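Local coordinates for protein CEP104 (Gallus gallus, PDB 5JO8) that is a centriolar microtubule-binding protein whose TOG domain probably binds tubulin, at residues A[84-88]-A[126-131]; A[251-257]-A[270-274]; A[54-58]-A[97-102]. All blocks are in the same frame, centred on the assembly; numbering follows the deposited sequence. Where two conformers were deposited one is given.

Contact 1: residues A[84-88]-A[126-131]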
loop_
_atom_site.group_PDB
_atom_site.type_symbol
_atom_site.label_atom_id
_atom_site.label_comp_id
_atom_site.label_asym_id
_atom_site.label_seq_id
_atom_site.Cartn_x
_atom_site.Cartn_y
_atom_site.Cartn_z
ATOM N N LEU A 84 0.210 -13.082 15.354
ATOM C CA LEU A 84 0.348 -11.985 14.402
ATOM C C LEU A 84 0.179 -12.522 12.995
ATOM O O LEU A 84 -0.522 -11.923 12.179
ATOM C CB LEU A 84 1.710 -11.298 14.536
ATOM C CG LEU A 84 2.014 -10.187 13.517
ATOM C CD1 LEU A 84 2.947 -9.167 14.118
ATOM C CD2 LEU A 84 2.595 -10.714 12.199
ATOM N N ARG A 85 0.857 -13.619 12.677
ATOM C CA ARG A 85 0.789 -14.135 11.324
ATOM C C ARG A 85 -0.633 -14.558 10.968
ATOM O O ARG A 85 -1.106 -14.303 9.860
ATOM C CB ARG A 85 1.772 -15.294 11.142
ATOM C CG ARG A 85 3.211 -14.932 11.487
ATOM C CD ARG A 85 3.812 -13.972 10.478
ATOM N NE ARG A 85 5.234 -13.699 10.719
ATOM C CZ ARG A 85 6.233 -14.190 9.992
ATOM N NH1 ARG A 85 5.983 -14.992 8.964
ATOM N NH2 ARG A 85 7.486 -13.876 10.291
ATOM N N ALA A 86 -1.336 -15.167 11.910
ATOM C CA ALA A 86 -2.707 -15.583 11.666
ATOM C C ALA A 86 -3.624 -14.366 11.489
ATOM O O ALA A 86 -4.538 -14.380 10.660
ATOM C CB ALA A 86 -3.206 -16.473 12.802
ATOM N N ALA A 87 -3.388 -13.328 12.281
ATOM C CA ALA A 87 -4.191 -12.109 12.174
ATOM C C ALA A 87 -3.980 -11.440 10.818
ATOM O O ALA A 87 -4.938 -10.986 10.198
ATOM C CB ALA A 87 -3.853 -11.145 13.311
ATOM N N ILE A 88 -2.729 -11.400 10.361
ATOM C CA ILE A 88 -2.393 -10.811 9.068
ATOM C C ILE A 88 -3.017 -11.611 7.927
ATOM O O ILE A 88 -3.473 -11.037 6.937
ATOM C CB ILE A 88 -0.862 -10.588 8.910
ATOM C CG1 ILE A 88 -0.363 -9.481 9.850
ATOM C CG2 ILE A 88 -0.467 -10.308 7.463
ATOM C CD1 ILE A 88 -0.915 -8.058 9.567
ATOM N N LEU A 126 11.298 -7.345 11.555
ATOM C CA LEU A 126 10.962 -8.384 10.581
ATOM C C LEU A 126 9.447 -8.611 10.567
ATOM O O LEU A 126 8.847 -8.799 9.502
ATOM C CB LEU A 126 11.730 -9.693 10.881
ATOM C CG LEU A 126 11.642 -10.920 9.964
ATOM C CD1 LEU A 126 12.723 -11.907 10.372
ATOM C CD2 LEU A 126 10.298 -11.635 9.991
ATOM N N GLU A 127 8.831 -8.604 11.745
ATOM C CA GLU A 127 7.391 -8.814 11.820
ATOM C C GLU A 127 6.644 -7.627 11.232
ATOM O O GLU A 127 5.668 -7.814 10.510
ATOM C CB GLU A 127 6.944 -9.086 13.251
ATOM C CG GLU A 127 7.568 -10.362 13.802
ATOM C CD GLU A 127 7.200 -11.592 12.984
ATOM O OE1 GLU A 127 6.054 -11.673 12.493
ATOM O OE2 GLU A 127 8.063 -12.486 12.820
ATOM N N THR A 128 7.121 -6.420 11.516
ATOM C CA THR A 128 6.522 -5.219 10.921
ATOM C C THR A 128 6.577 -5.318 9.405
ATOM O O THR A 128 5.601 -5.009 8.707
ATOM C CB THR A 128 7.285 -3.969 11.337
ATOM O OG1 THR A 128 7.486 -3.998 12.755
ATOM C CG2 THR A 128 6.509 -2.703 10.957
ATOM N N SER A 129 7.731 -5.731 8.893
ATOM C CA SER A 129 7.932 -5.890 7.459
ATOM C C SER A 129 6.937 -6.878 6.868
ATOM O O SER A 129 6.324 -6.609 5.832
ATOM C CB SER A 129 9.359 -6.355 7.171
ATOM O OG SER A 129 9.509 -6.659 5.797
ATOM N N HIS A 130 6.776 -8.022 7.523
ATOM C CA HIS A 130 5.795 -9.014 7.103
ATOM C C HIS A 130 4.391 -8.389 7.011
ATOM O O HIS A 130 3.670 -8.611 6.029
ATOM C CB HIS A 130 5.786 -10.186 8.086
ATOM C CG HIS A 130 4.716 -11.196 7.811
ATOM N ND1 HIS A 130 4.905 -12.264 6.957
ATOM C CD2 HIS A 130 3.450 -11.305 8.279
ATOM C CE1 HIS A 130 3.802 -12.991 6.919
ATOM N NE2 HIS A 130 2.901 -12.427 7.708
ATOM N N CYS A 131 4.008 -7.601 8.015
ATOM C CA CYS A 131 2.671 -6.987 8.015
ATOM C C CYS A 131 2.465 -6.103 6.797
ATOM O O CYS A 131 1.407 -6.151 6.158
ATOM C CB CYS A 131 2.439 -6.131 9.258
ATOM S SG CYS A 131 2.394 -7.081 10.805
HETATM O O HOH W 1 0.436 -13.849 7.628
#
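The guanidinium of Arg-85 lies flat on one face of the His-130 ring, with centres 4.0 Å apart and planes 23° apart. Arg-85 CD also stands over a face of this ring, 3.5 Å from its centroid, as a CH-pi contact. The edge of the guanidinium is turned to Glu-127. Arg-85 NE donates to the syn lone pair of Glu-127 OE1 at 2.8 Å, and Arg-85 NH2 to Glu-127 OE2 at 2.9 Å. Both bonds are nearly straight. This side-on, two-nitrogen grip fixes the rotation of the guanidinium and keeps it over the ring. A bend at chi2 of Arg-85 (-70°) helps to bring the group there. At the edge of the His-130 ring, a water 2.8 Å from NE2 donates to the carbonyl O of Arg-85. Beside this polar cluster, Ile-88 CD1 lies 3.7 Å from Cys-131 SG, and Leu-84 CD2 packs on the same sulfur. Leu-84 also touches Ile-113 and Val-118, and Ile-88 touches Leu-110, all on helix 100-121. Helices 77-94 and 125-142 run nearly parallel here, with helix 100-121 between them in sequence. Such layering of alternate helices is typical of the HEAT-type alpha-solenoid of TOG domains.

Contact 2: residues A[251-257]-A[270-274]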
loop_
_atom_site.group_PDB
_atom_site.type_symbol
_atom_site.label_atom_id
_atom_site.label_comp_id
_atom_site.label_asym_id
_atom_site.label_seq_id
_atom_site.Cartn_x
_atom_site.Cartn_y
_atom_site.Cartn_z
ATOM N N LEU A 251 18.131 16.127 -16.406
ATOM C CA LEU A 251 18.480 16.311 -17.808
ATOM C C LEU A 251 19.348 15.167 -18.339
ATOM O O LEU A 251 19.252 14.795 -19.511
ATOM C CB LEU A 251 19.181 17.654 -18.007
ATOM C CG LEU A 251 18.276 18.860 -17.779
ATOM C CD1 LEU A 251 19.115 20.125 -17.682
ATOM C CD2 LEU A 251 17.260 18.962 -18.903
ATOM N N GLU A 252 20.189 14.623 -17.469
ATOM C CA GLU A 252 21.050 13.498 -17.825
ATOM C C GLU A 252 20.253 12.208 -17.975
ATOM O O GLU A 252 20.696 11.273 -18.637
ATOM C CB GLU A 252 22.154 13.329 -16.782
ATOM C CG GLU A 252 23.276 14.361 -16.904
ATOM C CD GLU A 252 24.017 14.570 -15.598
ATOM O OE1 GLU A 252 23.731 13.836 -14.625
ATOM O OE2 GLU A 252 24.876 15.478 -15.540
ATOM N N TYR A 253 19.073 12.159 -17.368
ATOM C CA TYR A 253 18.266 10.951 -17.420
ATOM C C TYR A 253 17.459 10.891 -18.703
ATOM O O TYR A 253 17.355 9.843 -19.351
ATOM C CB TYR A 253 17.325 10.884 -16.206
ATOM C CG TYR A 253 16.712 9.518 -15.996
ATOM C CD1 TYR A 253 17.370 8.561 -15.236
ATOM C CD2 TYR A 253 15.491 9.176 -16.560
ATOM C CE1 TYR A 253 16.826 7.290 -15.049
ATOM C CE2 TYR A 253 14.935 7.909 -16.378
ATOM C CZ TYR A 253 15.610 6.978 -15.615
ATOM O OH TYR A 253 15.077 5.724 -15.425
ATOM N N LEU A 254 16.865 12.033 -19.053
ATOM C CA LEU A 254 15.904 12.101 -20.131
ATOM C C LEU A 254 16.612 12.045 -21.464
ATOM O O LEU A 254 17.833 12.271 -21.538
ATOM C CB LEU A 254 15.091 13.398 -20.002
ATOM C CG LEU A 254 14.183 13.446 -18.772
ATOM C CD1 LEU A 254 13.737 14.874 -18.507
ATOM C CD2 LEU A 254 12.964 12.540 -18.955
ATOM N N PRO A 255 15.855 11.730 -22.527
ATOM C CA PRO A 255 16.409 11.862 -23.873
ATOM C C PRO A 255 16.834 13.300 -24.113
ATOM O O PRO A 255 16.282 14.209 -23.482
ATOM C CB PRO A 255 15.218 11.505 -24.775
ATOM C CG PRO A 255 13.993 11.647 -23.895
ATOM C CD PRO A 255 14.465 11.231 -22.545
ATOM N N PRO A 256 17.798 13.515 -25.013
ATOM C CA PRO A 256 18.241 14.887 -25.262
ATOM C C PRO A 256 17.185 15.716 -25.996
ATOM O O PRO A 256 16.405 15.200 -26.791
ATOM C CB PRO A 256 19.509 14.707 -26.099
ATOM C CG PRO A 256 19.404 13.345 -26.689
ATOM C CD PRO A 256 18.607 12.516 -25.733
ATOM N N ASP A 257 17.149 17.004 -25.689
ATOM C CA ASP A 257 16.174 17.900 -26.288
ATOM C C ASP A 257 16.600 18.203 -27.720
ATOM O O ASP A 257 17.747 18.550 -27.967
ATOM C CB ASP A 257 16.097 19.181 -25.456
ATOM C CG ASP A 257 15.032 20.151 -25.947
ATOM O OD1 ASP A 257 14.184 19.768 -26.790
ATOM O OD2 ASP A 257 15.037 21.300 -25.458
ATOM N N LEU A 270 7.641 19.197 -21.444
ATOM C CA LEU A 270 8.694 18.925 -20.477
ATOM C C LEU A 270 9.836 19.937 -20.587
ATOM O O LEU A 270 10.194 20.601 -19.607
ATOM C CB LEU A 270 9.233 17.505 -20.696
ATOM C CG LEU A 270 9.829 16.699 -19.542
ATOM C CD1 LEU A 270 8.973 16.795 -18.290
ATOM C CD2 LEU A 270 9.964 15.245 -19.969
ATOM N N PHE A 271 10.415 20.050 -21.782
ATOM C CA PHE A 271 11.589 20.908 -21.966
ATOM C C PHE A 271 11.256 22.404 -21.866
ATOM O O PHE A 271 12.006 23.162 -21.244
ATOM C CB PHE A 271 12.340 20.557 -23.260
ATOM C CG PHE A 271 13.022 19.212 -23.216
ATOM C CD1 PHE A 271 14.002 18.950 -22.273
ATOM C CD2 PHE A 271 12.682 18.218 -24.115
ATOM C CE1 PHE A 271 14.626 17.713 -22.224
ATOM C CE2 PHE A 271 13.309 16.978 -24.077
ATOM C CZ PHE A 271 14.277 16.726 -23.126
ATOM N N ASP A 272 10.125 22.818 -22.434
ATOM C CA ASP A 272 9.678 24.207 -22.257
ATOM C C ASP A 272 9.444 24.510 -20.785
ATOM O O ASP A 272 9.782 25.594 -20.300
ATOM C CB ASP A 272 8.397 24.496 -23.037
ATOM C CG ASP A 272 8.637 24.634 -24.518
ATOM O OD1 ASP A 272 9.810 24.805 -24.922
ATOM O OD2 ASP A 272 7.647 24.572 -25.273
ATOM N N GLY A 273 8.856 23.544 -20.081
ATOM C CA GLY A 273 8.611 23.682 -18.659
ATOM C C GLY A 273 9.905 23.856 -17.897
ATOM O O GLY A 273 9.989 24.685 -16.997
ATOM N N PHE A 274 10.920 23.061 -18.250
ATOM C CA PHE A 274 12.224 23.200 -17.628
ATOM C C PHE A 274 12.769 24.619 -17.831
ATOM O O PHE A 274 13.291 25.242 -16.903
ATOM C CB PHE A 274 13.220 22.193 -18.215
ATOM C CG PHE A 274 12.978 20.755 -17.815
ATOM C CD1 PHE A 274 12.167 20.417 -16.735
ATOM C CD2 PHE A 274 13.591 19.735 -18.526
ATOM C CE1 PHE A 274 11.969 19.081 -16.388
ATOM C CE2 PHE A 274 13.403 18.409 -18.184
ATOM C CZ PHE A 274 12.593 18.080 -17.115
#
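Beyond helix 247-253 the backbone runs extended through Leu-254, Pro-255, Pro-256 and Asp-257, and passes helix 265-276 with Asp-257 CA 7.0 Å from Phe-271 CA. The unit is a helix-loop-helix near the C-terminal end of the modelled chain, with a polyproline-like segment leading out of the first helix. Phe-271 reaches from the second helix to this segment. Asp-257 lies over one face of its ring. CB of Asp-257 stands above the ring centre, 3.6 Å from the centroid, as a CH-pi contact. With chi1 at -176°, CG of Asp-257 points away from the backbone N, and the carboxylate lies almost parallel to the ring, at 8°, shifted toward the ring's root. Asp-257 CG is 3.5 Å from Phe-271 CG. The acid has a strong partner elsewhere: Arg-262 forms salt bridges with both Asp-257 and Asp-272, so it probably offsets the charge beside the aromatic ring.

The other side chains are apolar. The branch ends of Leu-254 and Leu-270 meet head-on, CD1 to CD2 at 4.1 Å. Leu-254 CD1 also meets the edge of the Phe-274 ring, 3.6 Å from CE2. Leu-251 runs alongside Phe-274, pointing the other way, its CD2 3.8 Å from Phe-274 CD2. Phe-274 stacks in turn on Tyr-243 of helix 229-245. Leu-270 touches Leu-236 and Ile-239 of that helix, which ties the unit to the preceding part of the chain. At the far end of the Phe-271 ring, the carbonyl O of Pro-255 lies near the ring plane, 3.2 Å from CZ.

Contact 3: residues A[54-58]-A[97-102]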
loop_
_atom_site.group_PDB
_atom_site.type_symbol
_atom_site.label_atom_id
_atom_site.label_comp_id
_atom_site.label_asym_id
_atom_site.label_seq_id
_atom_site.Cartn_x
_atom_site.Cartn_y
_atom_site.Cartn_z
ATOM N N TRP A 54 -21.918 -10.111 6.318
ATOM C CA TRP A 54 -20.922 -9.078 6.595
ATOM C C TRP A 54 -20.733 -8.777 8.086
ATOM O O TRP A 54 -19.633 -8.426 8.508
ATOM C CB TRP A 54 -21.220 -7.786 5.816
ATOM C CG TRP A 54 -22.439 -7.036 6.279
ATOM C CD1 TRP A 54 -23.674 -7.040 5.694
ATOM C CD2 TRP A 54 -22.534 -6.165 7.411
ATOM N NE1 TRP A 54 -24.530 -6.230 6.397
ATOM C CE2 TRP A 54 -23.855 -5.679 7.455
ATOM C CE3 TRP A 54 -21.628 -5.742 8.394
ATOM C CZ2 TRP A 54 -24.294 -4.804 8.441
ATOM C CZ3 TRP A 54 -22.069 -4.876 9.375
ATOM C CH2 TRP A 54 -23.389 -4.413 9.391
ATOM N N SER A 55 -21.793 -8.905 8.884
ATOM C CA SER A 55 -21.685 -8.625 10.314
ATOM C C SER A 55 -20.824 -9.669 11.016
ATOM O O SER A 55 -20.113 -9.354 11.974
ATOM C CB SER A 55 -23.069 -8.545 10.966
ATOM O OG SER A 55 -23.784 -9.754 10.787
ATOM N N TYR A 56 -20.894 -10.913 10.553
ATOM C CA TYR A 56 -20.057 -11.966 11.118
ATOM C C TYR A 56 -18.596 -11.698 10.774
ATOM O O TYR A 56 -17.709 -11.968 11.579
ATOM C CB TYR A 56 -20.470 -13.337 10.591
ATOM C CG TYR A 56 -21.321 -14.137 11.552
ATOM C CD1 TYR A 56 -20.932 -14.311 12.877
ATOM C CD2 TYR A 56 -22.506 -14.720 11.138
ATOM C CE1 TYR A 56 -21.704 -15.043 13.763
ATOM C CE2 TYR A 56 -23.293 -15.452 12.024
ATOM C CZ TYR A 56 -22.884 -15.612 13.331
ATOM O OH TYR A 56 -23.653 -16.341 14.211
ATOM N N ARG A 57 -18.345 -11.179 9.571
ATOM C CA ARG A 57 -16.972 -10.885 9.158
ATOM C C ARG A 57 -16.411 -9.739 9.988
ATOM O O ARG A 57 -15.285 -9.815 10.476
ATOM C CB ARG A 57 -16.886 -10.559 7.663
ATOM C CG ARG A 57 -17.387 -11.672 6.765
ATOM C CD ARG A 57 -16.896 -11.523 5.322
ATOM N NE ARG A 57 -17.356 -10.304 4.646
ATOM C CZ ARG A 57 -18.556 -10.158 4.091
ATOM N NH1 ARG A 57 -19.451 -11.139 4.154
ATOM N NH2 ARG A 57 -18.865 -9.018 3.482
ATOM N N GLU A 58 -17.182 -8.666 10.136
ATOM C CA GLU A 58 -16.747 -7.546 10.958
ATOM C C GLU A 58 -16.530 -7.980 12.406
ATOM O O GLU A 58 -15.512 -7.646 13.015
ATOM C CB GLU A 58 -17.756 -6.397 10.913
ATOM C CG GLU A 58 -17.324 -5.230 11.774
ATOM C CD GLU A 58 -18.401 -4.195 11.963
ATOM O OE1 GLU A 58 -19.593 -4.532 11.802
ATOM O OE2 GLU A 58 -18.049 -3.044 12.289
ATOM N N ASP A 97 -12.568 -6.779 1.035
ATOM C CA ASP A 97 -14.006 -6.790 1.278
ATOM C C ASP A 97 -14.760 -5.625 0.653
ATOM O O ASP A 97 -14.348 -4.477 0.749
ATOM C CB ASP A 97 -14.319 -6.869 2.765
ATOM C CG ASP A 97 -15.613 -7.595 3.034
ATOM O OD1 ASP A 97 -16.689 -6.983 2.859
ATOM O OD2 ASP A 97 -15.553 -8.787 3.391
ATOM N N ILE A 98 -15.899 -5.949 0.054
ATOM C CA ILE A 98 -16.739 -4.962 -0.609
ATOM C C ILE A 98 -17.485 -4.107 0.411
ATOM O O ILE A 98 -17.886 -2.984 0.108
ATOM C CB ILE A 98 -17.700 -5.656 -1.595
ATOM C CG1 ILE A 98 -18.268 -4.662 -2.607
ATOM C CG2 ILE A 98 -18.816 -6.368 -0.849
ATOM C CD1 ILE A 98 -18.949 -5.335 -3.786
ATOM N N VAL A 99 -17.660 -4.636 1.622
ATOM C CA VAL A 99 -18.400 -3.940 2.671
ATOM C C VAL A 99 -17.495 -3.055 3.521
ATOM O O VAL A 99 -16.529 -3.528 4.122
ATOM C CB VAL A 99 -19.215 -4.916 3.541
ATOM C CG1 VAL A 99 -19.889 -4.175 4.678
ATOM C CG2 VAL A 99 -20.229 -5.659 2.691
ATOM N N SER A 100 -17.819 -1.769 3.585
ATOM C CA SER A 100 -16.961 -0.782 4.225
ATOM C C SER A 100 -16.660 -1.101 5.696
ATOM O O SER A 100 -15.514 -0.987 6.134
ATOM C CB SER A 100 -17.569 0.621 4.069
ATOM O OG SER A 100 -16.871 1.594 4.834
ATOM N N SER A 101 -17.665 -1.528 6.452
ATOM C CA SER A 101 -17.442 -1.800 7.873
ATOM C C SER A 101 -16.429 -2.928 8.047
ATOM O O SER A 101 -15.607 -2.896 8.969
ATOM C CB SER A 101 -18.748 -2.125 8.606
ATOM O OG SER A 101 -19.286 -3.349 8.157
ATOM N N VAL A 102 -16.469 -3.910 7.153
ATOM C CA VAL A 102 -15.514 -5.027 7.225
ATOM C C VAL A 102 -14.117 -4.545 6.845
ATOM O O VAL A 102 -13.129 -4.859 7.518
ATOM C CB VAL A 102 -15.945 -6.206 6.350
ATOM C CG1 VAL A 102 -14.949 -7.352 6.474
ATOM C CG2 VAL A 102 -17.344 -6.671 6.738
HETATM O O HOH W 2 -15.901 -1.484 11.210
#
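An Asx turn at Asp-97 leads into helix 100-121 and is clasped by Arg-57 of helix 54-69. Asp-97 OD1 accepts from the backbone N of Val-99 at 2.8 Å through its anti lone pair. Its syn lone pair takes Arg-57 NH2 at 3.0 Å, so one oxygen both shapes the turn and ties it to helix 54-69. Asp-97 OD2 receives Arg-57 NE at 2.7 Å, in a more bent bond (138°). The guanidinium and carboxylate planes are nearly coplanar. A bend at chi3 of Arg-57 (-62°) turns the group back, with Trp-54 CA over one of its faces, and NH1 bonds to Ser-51 O.

With chi1 at 70°, the indole of Trp-54 folds back along its own helix, beside Ser-55 and Glu-58, while its CB rests on Val-99 CG2 at 3.9 Å. Ser-101 OG approaches Trp-54 CE3 at 3.4 Å. The Val-102 CG2 methyl touches the carbonyl O of Trp-54, also at 3.4 Å. A water donates to both Glu-58 OE2 and Ser-101 O. In other TOG domains a tryptophan in a loop on one edge of the domain contacts tubulin; exposed Trp-54, at the start of its helix, may play a like part.

Helices 54-69 and 100-121 thus meet at their N-terminal ends, with Glu-58 CA 4.7 Å from Val-102 CA. Arg-142, at the end of helix 125-142, bonds to Asp-97 O from the next helix along.

Overall arrangement
Contacts 1 and 3 belong to the same run of helices. Contact 1 joins helices 77-94 and 125-142, while contact 3 joins helices 54-69 and 100-121. Their segments alternate along the chain, and their centres lie about 21 Å apart. Both use an arginine-carboxylate pair. In contact 1 it borders a partly buried apolar patch; in contact 3 it holds a turn at the surface. Contact 2 lies on the other side of the chain's centre, about 43 and 49 Å from contacts 1 and 3, centre to centre. It is partly buried and joins helix 265-276 to the end of helix 247-253 and the extended segment after it, through aromatic and aliphatic packing. Its arginine lies outside the two segments.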